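PDB 4LGV: glucose-6-phosphate 1-dehydrogenase from Mycobacterium avium, which probably catalyses the oxidation of glucose 6-phosphate to 6-phosphogluconolactone with reduction of a nicotinamide adenine dinucleotide cofactor, the entry step of the pentose phosphate pathway. Local coordinates for residues 36-41 against 104-109; 132-137 against 143-148; 368-373 against 473-478; 388-393 against 397-402. All blocks are in the same frame, centred on the assembly; numbering follows the deposited sequence.

In the fold
Contacts 1 and 2 belong to the nucleotide-binding domain. Contacts 3 and 4 belong to the C-terminal domain, on the other side of the chain's centre. Contacts 1, 2 and 3 come in series along the chain; contact 4 lies in sequence between the two segments of contact 3. Contacts 1 and 2 have centres about 12 Å apart and touch where strand 32-36 pairs with strand 130-134 in the parallel sheet. Contacts 3 and 4 have centres about 15 Å apart and touch through Asn372 and Leu388. Both reach the second subunit. The centres of contacts 1 and 4 are about 57 Å apart, so contact 1 is remote from the part of the interface at contact 4.

Contact 1 of 4, residues 36-41 against 104-109; sequences FGITGD and LSYLSG
Ile38 and Tyr106 are the closest pair of the two backbones, with CA atoms 8.9 Å apart, so the loop 36-41 meets strand 104-108 through side chains alone. The loop holds a type I beta turn from Gly37 to Gly40, closed by the bond from Gly40 N to Gly37 O at 3.0 Å. Gly40 then takes the N-cap position of helix 41-56. Ile38 sits inside the turn sequence and points at the strand. Its CG2 methyl meets the rim of the Tyr106 ring, 3.8 Å from CE1 and close to the ring plane. The two side chains run antiparallel alongside one another. Tyr106 reaches the turn because its CG is anti to the backbone N (chi1 -178°). Thr39 crosses the end of the tyrosine at about a right angle. Its CG2 methyl comes to 4.2 Å from Tyr106 OH, a loose contact. The polar ends look elsewhere, to one residue. Thr39 OG1 is hydrogen-bonded to Asp70 OD1, and Tyr106 OH to the backbone O of Asp70. This is the loop after the first strand of a Rossmann-type fold. In relatives the glycine-rich turn here meets the dinucleotide, and the same is probable in this protein. Strand 64-68 lies between strands 32-36 and 104-108 in the sheet, and both Thr39 and Tyr106 touch its Ala68. No hydrogen bond joins the two segments. Methyls of Ile38 and Thr39 meet the ring edge and hydroxyl of Tyr106, while Asp70 satisfies Thr39 OG1 and Tyr106 OH and so ties both sides to one residue.

Contact 2 of 4, residues 132-137 against 143-148; sequences YYLEMP and PIVENL
Leu148 sets its two methyls over one face of the Tyr132 ring. Its CD1 methyl is 3.9 Å from the ring centroid and 10° off the ring normal, a CH-pi contact almost over the centre. The other methyl, CD2, sits 3.8 Å from Tyr132 CE1, so both branches of the leucine use the same ring. Next along the strand, Leu134 and Ile144 meet end to end through methyls, with Leu134 CD2 4.1 Å from Ile144 CG2. The second branch of Leu134 turns to Val145, where CD1 is 4.3 Å from CG2. Met136 crosses the far end of Ile144 at about a right angle, its SD 4.0 Å from Ile144 CD1. The isoleucine can serve both partners because CG2 is anti to its backbone N while CG1 (chi1 -70°) carries CD1 toward the sulfur. Farther out, Tyr132 OH is hydrogen-bonded to Leu153 O, which would limit the swing of the ring against Leu148. On the helix, Asn147 ND2 bonds Pro143 O at 2.9 Å, from above the carbonyl plane and from the face opposite to Asn147 N. Strand 132-134 and helix 143-148 run nearly antiparallel, with axes 11.0 Å apart. They belong to the beta-alpha-beta unit of strand 130-134, helix 141-150 and strand 158-162. Tyr117 of helix 114-123 touches Ile144 and Leu148, and strand 32-36 flanks strand 130-134 in the sheet.

Contact 3 of 4, residues 368-373 against 473-478; sequences PPEPNQ and GRHAWQ
Pro371 packs against the imidazole of His475. The proline CG is 3.6 Å from His475 CE1, and its CD follows at 4.0 Å from the same carbon. The approach is oblique to the imidazole. His475 CG is anti to its own carbonyl carbon (chi1 -71°), which carries the ring out toward the proline. Glu370 comes to the edge of the same ring, near its plane, with OE1 4.3 Å from ND1. That is too far for a salt bridge. A carboxylate at this distance might favour a protonated ring slightly. His475 is also stacked on Phe353, and its backbone N is hydrogen-bonded to Glu224 OE1.

The two segments are loops of the C-terminal domain. Residues 368-373 lead into strand 373-379 of its large mixed sheet. Residues 473-478 follow helix 466-470 and pass by strands 222-230 and 335-340 of that sheet.

Further on, Gln373 and Gln478 cross with their amide planes almost perpendicular, 87° apart. Gln373 OE1 lies 4.0 Å from Gln478 CG, so the amide oxygen of Gln373 rests against the Gln478 methylene, and no hydrogen bond joins the two side chains. Each is occupied elsewhere. Gln373 OE1 accepts from Arg351 NH1. Gln478 folds back through a bend at chi2 (-70°), and NE2 donates to Ala476 O at 3.0 Å, from above the carbonyl plane. Next to Gln373, the side chain of Asn372 makes hydrogen bonds to Asn210 and to the backbone N of Ala212, both of the second subunit.

Contact 4 of 4, residues 388-393 against 397-402; sequences LSAQVG and HDVHLD
Val399 N gives its hydrogen to Leu388 O at 2.8 Å, the shortest polar bond of this pairing, and the donor sits above the carbonyl plane. The same carbonyl also meets Asp398 CA in a longer C-H...O contact. Leu388 N answers to Val399 O at 2.9 Å. Ala390 and His397 form the next hydrogen-bonded pair, with two bonds of 3.0 Å between Ala390 N and His397 O and between His397 N and Ala390 O. Ser389 and Asp398 lie between as a non-hydrogen-bonded pair. On the face of Leu388, Ala390, His397 and Val399, packing is tight. Ala390 CB is 3.5 Å from Val399 CG2. Leu388 CD1 meets Leu401 CD2 at 3.6 Å, crossing at about a right angle. With chi1 at 55° the His397 ring folds back over its own backbone, which puts one face by Ala390 O and its edge toward Val392, whose CG2 is 3.4 Å from NE2. Ser389 OG is hydrogen-bonded to Tyr205 OH of the second subunit, and Leu401 packs on Leu401 of that subunit. The arrangement is a beta hairpin of strands 383-392 and 395-404, at the mixed sheet's edge within this chain, where the second subunit packs.

Contact 1 of 4, residues 36-41 against 104-109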
loop_
_atom_site.group_PDB
_atom_site.type_symbol
_atom_site.label_atom_id
_atom_site.label_comp_id
_atom_site.label_asym_id
_atom_site.label_seq_id
_atom_site.Cartn_x
_atom_site.Cartn_y
_atom_site.Cartn_z
ATOM N N PHE A 36 -10.921 52.280 5.468
ATOM C CA PHE A 36 -11.029 52.890 6.781
ATOM C C PHE A 36 -9.704 52.755 7.480
ATOM O O PHE A 36 -9.162 51.642 7.588
ATOM C CB PHE A 36 -12.114 52.239 7.619
ATOM C CG PHE A 36 -13.523 52.565 7.173
ATOM C CD1 PHE A 36 -14.051 52.036 6.010
ATOM C CD2 PHE A 36 -14.329 53.433 7.927
ATOM C CE1 PHE A 36 -15.350 52.349 5.598
ATOM C CE2 PHE A 36 -15.631 53.743 7.523
ATOM C CZ PHE A 36 -16.145 53.200 6.356
ATOM N N GLY A 37 -9.177 53.887 7.951
ATOM C CA GLY A 37 -7.903 53.921 8.694
ATOM C C GLY A 37 -6.717 54.365 7.838
ATOM O O GLY A 37 -5.590 54.029 8.123
ATOM N N ILE A 38 -6.990 55.170 6.822
ATOM C CA ILE A 38 -6.001 55.532 5.792
ATOM C C ILE A 38 -4.870 56.420 6.324
ATOM O O ILE A 38 -3.816 56.528 5.688
ATOM C CB ILE A 38 -6.711 56.196 4.589
ATOM C CG1 ILE A 38 -5.816 56.273 3.380
ATOM C CG2 ILE A 38 -7.169 57.590 4.951
ATOM C CD1 ILE A 38 -5.513 54.952 2.763
ATOM N N THR A 39 -5.044 57.010 7.503
ATOM C CA THR A 39 -3.978 57.797 8.146
ATOM C C THR A 39 -3.236 57.052 9.235
ATOM O O THR A 39 -2.340 57.628 9.868
ATOM C CB THR A 39 -4.533 59.074 8.787
ATOM O OG1 THR A 39 -5.451 58.740 9.821
ATOM C CG2 THR A 39 -5.202 59.919 7.753
ATOM N N GLY A 40 -3.549 55.764 9.434
ATOM C CA GLY A 40 -2.881 54.981 10.477
ATOM C C GLY A 40 -1.551 54.342 10.091
ATOM O O GLY A 40 -1.020 54.564 9.001
ATOM N N ASP A 41 -0.987 53.583 11.039
ATOM C CA ASP A 41 0.369 53.014 10.892
ATOM C C ASP A 41 0.491 51.990 9.771
ATOM O O ASP A 41 1.466 52.021 9.015
ATOM C CB ASP A 41 0.909 52.422 12.196
ATOM C CG ASP A 41 1.160 53.484 13.273
ATOM O OD1 ASP A 41 1.421 54.694 12.941
ATOM O OD2 ASP A 41 1.080 53.109 14.472
ATOM N N LEU A 104 -7.727 58.808 -5.914
ATOM C CA LEU A 104 -7.931 58.903 -4.476
ATOM C C LEU A 104 -8.825 60.066 -4.078
ATOM O O LEU A 104 -8.677 61.150 -4.589
ATOM C CB LEU A 104 -6.585 59.071 -3.814
ATOM C CG LEU A 104 -6.449 58.725 -2.330
ATOM C CD1 LEU A 104 -6.917 57.316 -1.992
ATOM C CD2 LEU A 104 -4.972 58.870 -1.957
ATOM N N SER A 105 -9.796 59.812 -3.195
ATOM C CA SER A 105 -10.518 60.876 -2.491
ATOM C C SER A 105 -10.425 60.621 -1.003
ATOM O O SER A 105 -10.014 59.543 -0.572
ATOM C CB SER A 105 -11.990 60.995 -2.965
ATOM O OG SER A 105 -12.671 59.767 -2.825
ATOM N N TYR A 106 -10.819 61.604 -0.204
ATOM C CA TYR A 106 -10.720 61.522 1.249
ATOM C C TYR A 106 -11.959 62.024 1.932
ATOM O O TYR A 106 -12.571 63.045 1.554
ATOM C CB TYR A 106 -9.541 62.317 1.761
ATOM C CG TYR A 106 -9.354 62.243 3.281
ATOM C CD1 TYR A 106 -9.027 61.049 3.896
ATOM C CD2 TYR A 106 -9.525 63.368 4.093
ATOM C CE1 TYR A 106 -8.849 60.965 5.257
ATOM C CE2 TYR A 106 -9.363 63.291 5.476
ATOM C CZ TYR A 106 -8.994 62.083 6.062
ATOM O OH TYR A 106 -8.857 61.965 7.447
ATOM N N LEU A 107 -12.330 61.298 2.973
ATOM C CA LEU A 107 -13.492 61.608 3.756
ATOM C C LEU A 107 -13.165 61.493 5.239
ATOM O O LEU A 107 -12.680 60.449 5.701
ATOM C CB LEU A 107 -14.555 60.646 3.323
ATOM C CG LEU A 107 -15.978 60.914 3.730
ATOM C CD1 LEU A 107 -16.448 62.250 3.159
ATOM C CD2 LEU A 107 -16.837 59.781 3.213
ATOM N N SER A 108 -13.372 62.607 5.942
ATOM C CA SER A 108 -13.073 62.764 7.366
ATOM C C SER A 108 -14.316 62.636 8.242
ATOM O O SER A 108 -15.346 63.247 7.938
ATOM C CB SER A 108 -12.497 64.196 7.670
ATOM O OG SER A 108 -11.987 64.221 8.980
ATOM N N GLY A 109 -14.200 61.901 9.350
ATOM C CA GLY A 109 -15.283 61.879 10.310
ATOM C C GLY A 109 -15.080 60.827 11.359
ATOM O O GLY A 109 -14.054 60.163 11.375
#

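Contact 2 of 4, residues 132-137 against 143-148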
loop_
_atom_site.group_PDB
_atom_site.type_symbol
_atom_site.label_atom_id
_atom_site.label_comp_id
_atom_site.label_asym_id
_atom_site.label_seq_id
_atom_site.Cartn_x
_atom_site.Cartn_y
_atom_site.Cartn_z
ATOM N N TYR A 132 -14.712 47.183 1.279
ATOM C CA TYR A 132 -14.366 48.003 2.450
ATOM C C TYR A 132 -13.222 47.366 3.184
ATOM O O TYR A 132 -13.337 46.245 3.639
ATOM C CB TYR A 132 -15.539 48.097 3.428
ATOM C CG TYR A 132 -16.790 48.715 2.827
ATOM C CD1 TYR A 132 -16.895 50.083 2.693
ATOM C CD2 TYR A 132 -17.838 47.932 2.398
ATOM C CE1 TYR A 132 -18.006 50.673 2.121
ATOM C CE2 TYR A 132 -18.984 48.502 1.857
ATOM C CZ TYR A 132 -19.053 49.874 1.704
ATOM O OH TYR A 132 -20.171 50.447 1.161
ATOM N N TYR A 133 -12.098 48.056 3.263
ATOM C CA TYR A 133 -10.892 47.528 3.897
ATOM C C TYR A 133 -10.645 48.258 5.199
ATOM O O TYR A 133 -10.419 49.471 5.211
ATOM C CB TYR A 133 -9.698 47.689 2.936
ATOM C CG TYR A 133 -8.384 47.292 3.522
ATOM C CD1 TYR A 133 -8.263 46.136 4.275
ATOM C CD2 TYR A 133 -7.253 48.045 3.315
ATOM C CE1 TYR A 133 -7.059 45.751 4.819
ATOM C CE2 TYR A 133 -6.047 47.669 3.854
ATOM C CZ TYR A 133 -5.954 46.507 4.592
ATOM O OH TYR A 133 -4.755 46.106 5.159
ATOM N N LEU A 134 -10.730 47.528 6.307
ATOM C CA LEU A 134 -10.688 48.152 7.618
ATOM C C LEU A 134 -9.335 47.981 8.274
ATOM O O LEU A 134 -9.087 46.963 8.885
ATOM C CB LEU A 134 -11.786 47.587 8.523
ATOM C CG LEU A 134 -13.182 47.450 7.900
ATOM C CD1 LEU A 134 -14.190 47.064 8.979
ATOM C CD2 LEU A 134 -13.672 48.681 7.191
ATOM N N GLU A 135 -8.481 48.990 8.156
ATOM C CA GLU A 135 -7.209 48.967 8.866
ATOM C C GLU A 135 -7.359 49.877 10.074
ATOM O O GLU A 135 -6.750 50.911 10.187
ATOM C CB GLU A 135 -5.997 49.353 8.010
ATOM C CG GLU A 135 -6.273 50.260 6.825
ATOM C CD GLU A 135 -5.024 50.492 6.016
ATOM O OE1 GLU A 135 -4.045 49.709 6.167
ATOM O OE2 GLU A 135 -5.000 51.476 5.273
ATOM N N MET A 136 -8.173 49.431 10.994
ATOM C CA MET A 136 -8.489 50.212 12.177
ATOM C C MET A 136 -8.442 49.309 13.389
ATOM O O MET A 136 -8.400 48.074 13.260
ATOM C CB MET A 136 -9.828 50.923 11.996
ATOM C CG MET A 136 -9.582 52.356 11.550
ATOM S SD MET A 136 -11.129 53.146 11.260
ATOM C CE MET A 136 -10.864 54.910 11.403
ATOM N N PRO A 137 -8.427 49.918 14.579
ATOM C CA PRO A 137 -8.528 49.109 15.788
ATOM C C PRO A 137 -9.706 48.122 15.757
ATOM O O PRO A 137 -10.777 48.429 15.242
ATOM C CB PRO A 137 -8.743 50.145 16.863
ATOM C CG PRO A 137 -8.057 51.357 16.344
ATOM C CD PRO A 137 -8.353 51.356 14.876
ATOM N N PRO A 143 -18.733 48.196 14.912
ATOM C CA PRO A 143 -19.447 49.464 14.751
ATOM C C PRO A 143 -19.458 49.990 13.317
ATOM O O PRO A 143 -20.476 50.511 12.880
ATOM C CB PRO A 143 -18.685 50.417 15.682
ATOM C CG PRO A 143 -18.177 49.542 16.776
ATOM C CD PRO A 143 -17.835 48.228 16.093
ATOM N N ILE A 144 -18.340 49.859 12.597
ATOM C CA ILE A 144 -18.267 50.304 11.213
ATOM C C ILE A 144 -19.220 49.491 10.328
ATOM O O ILE A 144 -19.982 50.027 9.520
ATOM C CB ILE A 144 -16.825 50.171 10.677
ATOM C CG1 ILE A 144 -15.928 51.203 11.338
ATOM C CG2 ILE A 144 -16.804 50.367 9.163
ATOM C CD1 ILE A 144 -14.450 50.977 11.143
ATOM N N VAL A 145 -19.153 48.181 10.460
ATOM C CA VAL A 145 -19.963 47.278 9.626
ATOM C C VAL A 145 -21.463 47.446 9.941
ATOM O O VAL A 145 -22.320 47.463 9.050
ATOM C CB VAL A 145 -19.513 45.831 9.853
ATOM C CG1 VAL A 145 -20.537 44.857 9.309
ATOM C CG2 VAL A 145 -18.186 45.582 9.165
ATOM N N GLU A 146 -21.772 47.609 11.211
ATOM C CA GLU A 146 -23.164 47.886 11.631
ATOM C C GLU A 146 -23.648 49.209 11.068
ATOM O O GLU A 146 -24.786 49.321 10.654
ATOM C CB GLU A 146 -23.278 47.857 13.147
ATOM C CG GLU A 146 -23.328 46.418 13.655
ATOM C CD GLU A 146 -22.973 46.250 15.123
ATOM O OE1 GLU A 146 -22.680 47.246 15.807
ATOM O OE2 GLU A 146 -22.956 45.083 15.573
ATOM N N ASN A 147 -22.769 50.202 11.012
ATOM C CA ASN A 147 -23.111 51.484 10.405
ATOM C C ASN A 147 -23.231 51.424 8.898
ATOM O O ASN A 147 -24.080 52.104 8.307
ATOM C CB ASN A 147 -22.097 52.561 10.797
ATOM C CG ASN A 147 -22.515 53.327 12.059
ATOM O OD1 ASN A 147 -23.464 54.102 12.031
ATOM N ND2 ASN A 147 -21.879 53.025 13.181
ATOM N N LEU A 148 -22.398 50.602 8.261
ATOM C CA LEU A 148 -22.527 50.401 6.819
ATOM C C LEU A 148 -23.877 49.752 6.513
ATOM O O LEU A 148 -24.578 50.184 5.579
ATOM C CB LEU A 148 -21.405 49.553 6.265
ATOM C CG LEU A 148 -20.061 50.255 6.302
ATOM C CD1 LEU A 148 -18.953 49.253 6.048
ATOM C CD2 LEU A 148 -20.016 51.353 5.270
#

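Contact 3 of 4, residues 368-373 against 473-478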
loop_
_atom_site.group_PDB
_atom_site.type_symbol
_atom_site.label_atom_id
_atom_site.label_comp_id
_atom_site.label_asym_id
_atom_site.label_seq_id
_atom_site.Cartn_x
_atom_site.Cartn_y
_atom_site.Cartn_z
ATOM N N PRO A 368 20.770 4.121 6.510
ATOM C CA PRO A 368 21.579 5.339 6.676
ATOM C C PRO A 368 21.419 5.892 8.090
ATOM O O PRO A 368 20.508 5.472 8.776
ATOM C CB PRO A 368 20.981 6.316 5.668
ATOM C CG PRO A 368 19.810 5.625 5.078
ATOM C CD PRO A 368 19.507 4.387 5.832
ATOM N N PRO A 369 22.321 6.783 8.523
ATOM C CA PRO A 369 22.282 7.309 9.908
ATOM C C PRO A 369 21.027 8.118 10.170
ATOM O O PRO A 369 20.486 8.064 11.266
ATOM C CB PRO A 369 23.533 8.188 10.009
ATOM C CG PRO A 369 24.083 8.340 8.629
ATOM C CD PRO A 369 23.540 7.204 7.798
ATOM N N GLU A 370 20.505 8.785 9.137
ATOM C CA GLU A 370 19.175 9.418 9.217
ATOM C C GLU A 370 18.278 8.927 8.077
ATOM O O GLU A 370 18.743 8.674 6.988
ATOM C CB GLU A 370 19.307 10.929 9.151
ATOM C CG GLU A 370 20.151 11.585 10.260
ATOM C CD GLU A 370 19.561 11.415 11.669
ATOM O OE1 GLU A 370 18.320 11.209 11.835
ATOM O OE2 GLU A 370 20.356 11.499 12.635
ATOM N N PRO A 371 16.970 8.836 8.322
ATOM C CA PRO A 371 16.013 8.350 7.357
ATOM C C PRO A 371 15.818 9.404 6.291
ATOM O O PRO A 371 16.225 10.553 6.487
ATOM C CB PRO A 371 14.735 8.156 8.184
ATOM C CG PRO A 371 14.862 9.080 9.314
ATOM C CD PRO A 371 16.339 9.140 9.627
ATOM N N ASN A 372 15.256 9.005 5.167
ATOM C CA ASN A 372 14.897 9.939 4.121
ATOM C C ASN A 372 13.995 11.050 4.691
ATOM O O ASN A 372 13.240 10.832 5.675
ATOM C CB ASN A 372 14.159 9.217 2.987
ATOM C CG ASN A 372 15.035 8.219 2.206
ATOM O OD1 ASN A 372 14.513 7.473 1.406
ATOM N ND2 ASN A 372 16.336 8.253 2.379
ATOM N N GLN A 373 14.069 12.218 4.075
ATOM C CA GLN A 373 13.222 13.356 4.462
ATOM C C GLN A 373 12.713 14.119 3.256
ATOM O O GLN A 373 13.393 14.276 2.257
ATOM C CB GLN A 373 14.042 14.310 5.336
ATOM C CG GLN A 373 14.293 13.724 6.703
ATOM C CD GLN A 373 15.342 14.472 7.503
ATOM O OE1 GLN A 373 15.250 15.667 7.723
ATOM N NE2 GLN A 373 16.296 13.730 8.012
ATOM N N GLY A 473 12.528 11.543 22.845
ATOM C CA GLY A 473 12.415 10.178 22.285
ATOM C C GLY A 473 12.115 10.115 20.779
ATOM O O GLY A 473 11.816 9.043 20.238
ATOM N N ARG A 474 12.257 11.232 20.076
ATOM C CA ARG A 474 11.874 11.329 18.639
ATOM C C ARG A 474 13.042 11.817 17.796
ATOM O O ARG A 474 14.183 11.562 18.144
ATOM C CB ARG A 474 10.679 12.282 18.533
ATOM C CG ARG A 474 9.455 11.720 19.232
ATOM C CD ARG A 474 9.107 10.475 18.356
ATOM N NE ARG A 474 7.934 9.676 18.693
ATOM C CZ ARG A 474 7.354 8.766 17.899
ATOM N NH1 ARG A 474 7.759 8.523 16.635
ATOM N NH2 ARG A 474 6.291 8.124 18.363
ATOM N N HIS A 475 12.775 12.477 16.673
ATOM C CA HIS A 475 13.851 13.009 15.817
ATOM C C HIS A 475 14.303 14.344 16.321
ATOM O O HIS A 475 13.480 15.185 16.641
ATOM C CB HIS A 475 13.371 13.146 14.390
ATOM C CG HIS A 475 13.197 11.832 13.718
ATOM N ND1 HIS A 475 14.256 11.146 13.161
ATOM C CD2 HIS A 475 12.103 11.046 13.560
ATOM C CE1 HIS A 475 13.809 10.008 12.661
ATOM N NE2 HIS A 475 12.509 9.926 12.885
ATOM N N ALA A 476 15.609 14.524 16.403
ATOM C CA ALA A 476 16.174 15.817 16.767
ATOM C C ALA A 476 15.750 16.912 15.799
ATOM O O ALA A 476 15.553 16.667 14.612
ATOM C CB ALA A 476 17.690 15.720 16.828
ATOM N N TRP A 477 15.565 18.125 16.304
ATOM C CA TRP A 477 15.400 19.281 15.442
ATOM C C TRP A 477 16.618 19.359 14.520
ATOM O O TRP A 477 17.741 19.324 14.994
ATOM C CB TRP A 477 15.329 20.550 16.248
ATOM C CG TRP A 477 14.095 20.693 17.127
ATOM C CD1 TRP A 477 14.066 20.603 18.471
ATOM C CD2 TRP A 477 12.768 21.019 16.727
ATOM N NE1 TRP A 477 12.804 20.815 18.939
ATOM C CE2 TRP A 477 11.981 21.052 17.885
ATOM C CE3 TRP A 477 12.160 21.220 15.508
ATOM C CZ2 TRP A 477 10.633 21.329 17.866
ATOM C CZ3 TRP A 477 10.816 21.505 15.498
ATOM C CH2 TRP A 477 10.081 21.587 16.677
ATOM N N GLN A 478 16.385 19.441 13.215
ATOM C CA GLN A 478 17.455 19.487 12.223
ATOM C C GLN A 478 17.742 20.949 11.853
ATOM O O GLN A 478 16.899 21.843 12.070
ATOM C CB GLN A 478 17.043 18.781 10.928
ATOM C CG GLN A 478 16.557 17.352 11.078
ATOM C CD GLN A 478 17.662 16.392 11.456
ATOM O OE1 GLN A 478 18.639 16.300 10.758
ATOM N NE2 GLN A 478 17.518 15.703 12.593
#

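Contact 4 of 4, residues 388-393 against 397-402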
loop_
_atom_site.group_PDB
_atom_site.type_symbol
_atom_site.label_atom_id
_atom_site.label_comp_id
_atom_site.label_asym_id
_atom_site.label_seq_id
_atom_site.Cartn_x
_atom_site.Cartn_y
_atom_site.Cartn_z
ATOM N N LEU A 388 18.095 11.923 0.540
ATOM C CA LEU A 388 18.300 10.488 0.351
ATOM C C LEU A 388 19.755 10.154 0.689
ATOM O O LEU A 388 20.514 11.032 1.065
ATOM C CB LEU A 388 18.052 10.107 -1.107
ATOM C CG LEU A 388 16.693 10.440 -1.704
ATOM C CD1 LEU A 388 16.655 9.946 -3.160
ATOM C CD2 LEU A 388 15.549 9.820 -0.911
ATOM N N SER A 389 20.108 8.880 0.586
ATOM C CA SER A 389 21.458 8.428 0.866
ATOM C C SER A 389 22.028 7.690 -0.328
ATOM O O SER A 389 21.282 7.032 -1.046
ATOM C CB SER A 389 21.476 7.539 2.107
ATOM O OG SER A 389 22.786 7.100 2.339
ATOM N N ALA A 390 23.352 7.779 -0.519
ATOM C CA ALA A 390 24.009 7.194 -1.662
ATOM C C ALA A 390 25.337 6.609 -1.304
ATOM O O ALA A 390 26.000 7.082 -0.399
ATOM C CB ALA A 390 24.214 8.243 -2.721
ATOM N N GLN A 391 25.719 5.556 -2.021
ATOM C CA GLN A 391 27.006 4.903 -1.839
ATOM C C GLN A 391 27.954 5.290 -2.989
ATOM O O GLN A 391 27.581 5.227 -4.168
ATOM C CB GLN A 391 26.857 3.388 -1.809
ATOM C CG GLN A 391 28.167 2.689 -1.545
ATOM C CD GLN A 391 28.078 1.167 -1.399
ATOM O OE1 GLN A 391 27.046 0.576 -1.059
ATOM N NE2 GLN A 391 29.205 0.531 -1.611
ATOM N N VAL A 392 29.154 5.748 -2.627
ATOM C CA VAL A 392 30.212 6.056 -3.589
ATOM C C VAL A 392 31.472 5.459 -3.029
ATOM O O VAL A 392 31.974 5.925 -1.995
ATOM C CB VAL A 392 30.420 7.572 -3.789
ATOM C CG1 VAL A 392 31.649 7.834 -4.656
ATOM C CG2 VAL A 392 29.195 8.204 -4.438
ATOM N N GLY A 393 31.957 4.402 -3.685
ATOM C CA GLY A 393 33.067 3.610 -3.160
ATOM C C GLY A 393 32.641 2.947 -1.867
ATOM O O GLY A 393 31.550 2.381 -1.802
ATOM N N HIS A 397 26.871 8.834 1.900
ATOM C CA HIS A 397 26.635 10.216 2.204
ATOM C C HIS A 397 25.248 10.679 1.837
ATOM O O HIS A 397 24.529 10.032 1.109
ATOM C CB HIS A 397 27.668 11.094 1.531
ATOM C CG HIS A 397 27.768 10.897 0.055
ATOM N ND1 HIS A 397 26.955 11.573 -0.836
ATOM C CD2 HIS A 397 28.622 10.155 -0.698
ATOM C CE1 HIS A 397 27.274 11.227 -2.074
ATOM N NE2 HIS A 397 28.285 10.375 -2.018
ATOM N N ASP A 398 24.877 11.801 2.415
ATOM C CA ASP A 398 23.582 12.361 2.179
ATOM C C ASP A 398 23.550 12.969 0.791
ATOM O O ASP A 398 24.527 13.503 0.301
ATOM C CB ASP A 398 23.234 13.397 3.246
ATOM C CG ASP A 398 22.960 12.776 4.593
ATOM O OD1 ASP A 398 22.724 11.568 4.698
ATOM O OD2 ASP A 398 23.023 13.500 5.583
ATOM N N VAL A 399 22.407 12.845 0.166
ATOM C CA VAL A 399 22.172 13.361 -1.130
ATOM C C VAL A 399 20.984 14.341 -1.013
ATOM O O VAL A 399 19.934 13.982 -0.463
ATOM C CB VAL A 399 21.900 12.162 -2.044
ATOM C CG1 VAL A 399 21.106 12.552 -3.236
ATOM C CG2 VAL A 399 23.208 11.576 -2.490
ATOM N N HIS A 400 21.167 15.571 -1.511
ATOM C CA HIS A 400 20.145 16.613 -1.470
ATOM C C HIS A 400 19.580 16.905 -2.849
ATOM O O HIS A 400 20.268 17.440 -3.693
ATOM C CB HIS A 400 20.710 17.884 -0.867
ATOM C CG HIS A 400 21.127 17.748 0.569
ATOM N ND1 HIS A 400 20.570 16.813 1.416
ATOM C CD2 HIS A 400 22.014 18.441 1.322
ATOM C CE1 HIS A 400 21.097 16.925 2.617
ATOM N NE2 HIS A 400 21.967 17.912 2.591
ATOM N N LEU A 401 18.330 16.501 -3.088
ATOM C CA LEU A 401 17.649 16.680 -4.370
ATOM C C LEU A 401 16.734 17.891 -4.241
ATOM O O LEU A 401 15.613 17.804 -3.715
ATOM C CB LEU A 401 16.815 15.432 -4.686
ATOM C CG LEU A 401 17.475 14.252 -5.432
ATOM C CD1 LEU A 401 18.920 14.065 -5.108
ATOM C CD2 LEU A 401 16.786 12.915 -5.213
ATOM N N ASP A 402 17.224 19.026 -4.700
ATOM C CA ASP A 402 16.604 20.336 -4.474
ATOM C C ASP A 402 15.928 20.874 -5.708
ATOM O O ASP A 402 16.460 20.747 -6.824
ATOM C CB ASP A 402 17.694 21.332 -4.057
ATOM C CG ASP A 402 18.316 20.980 -2.721
ATOM O OD1 ASP A 402 17.800 20.069 -2.025
ATOM O OD2 ASP A 402 19.301 21.633 -2.332
#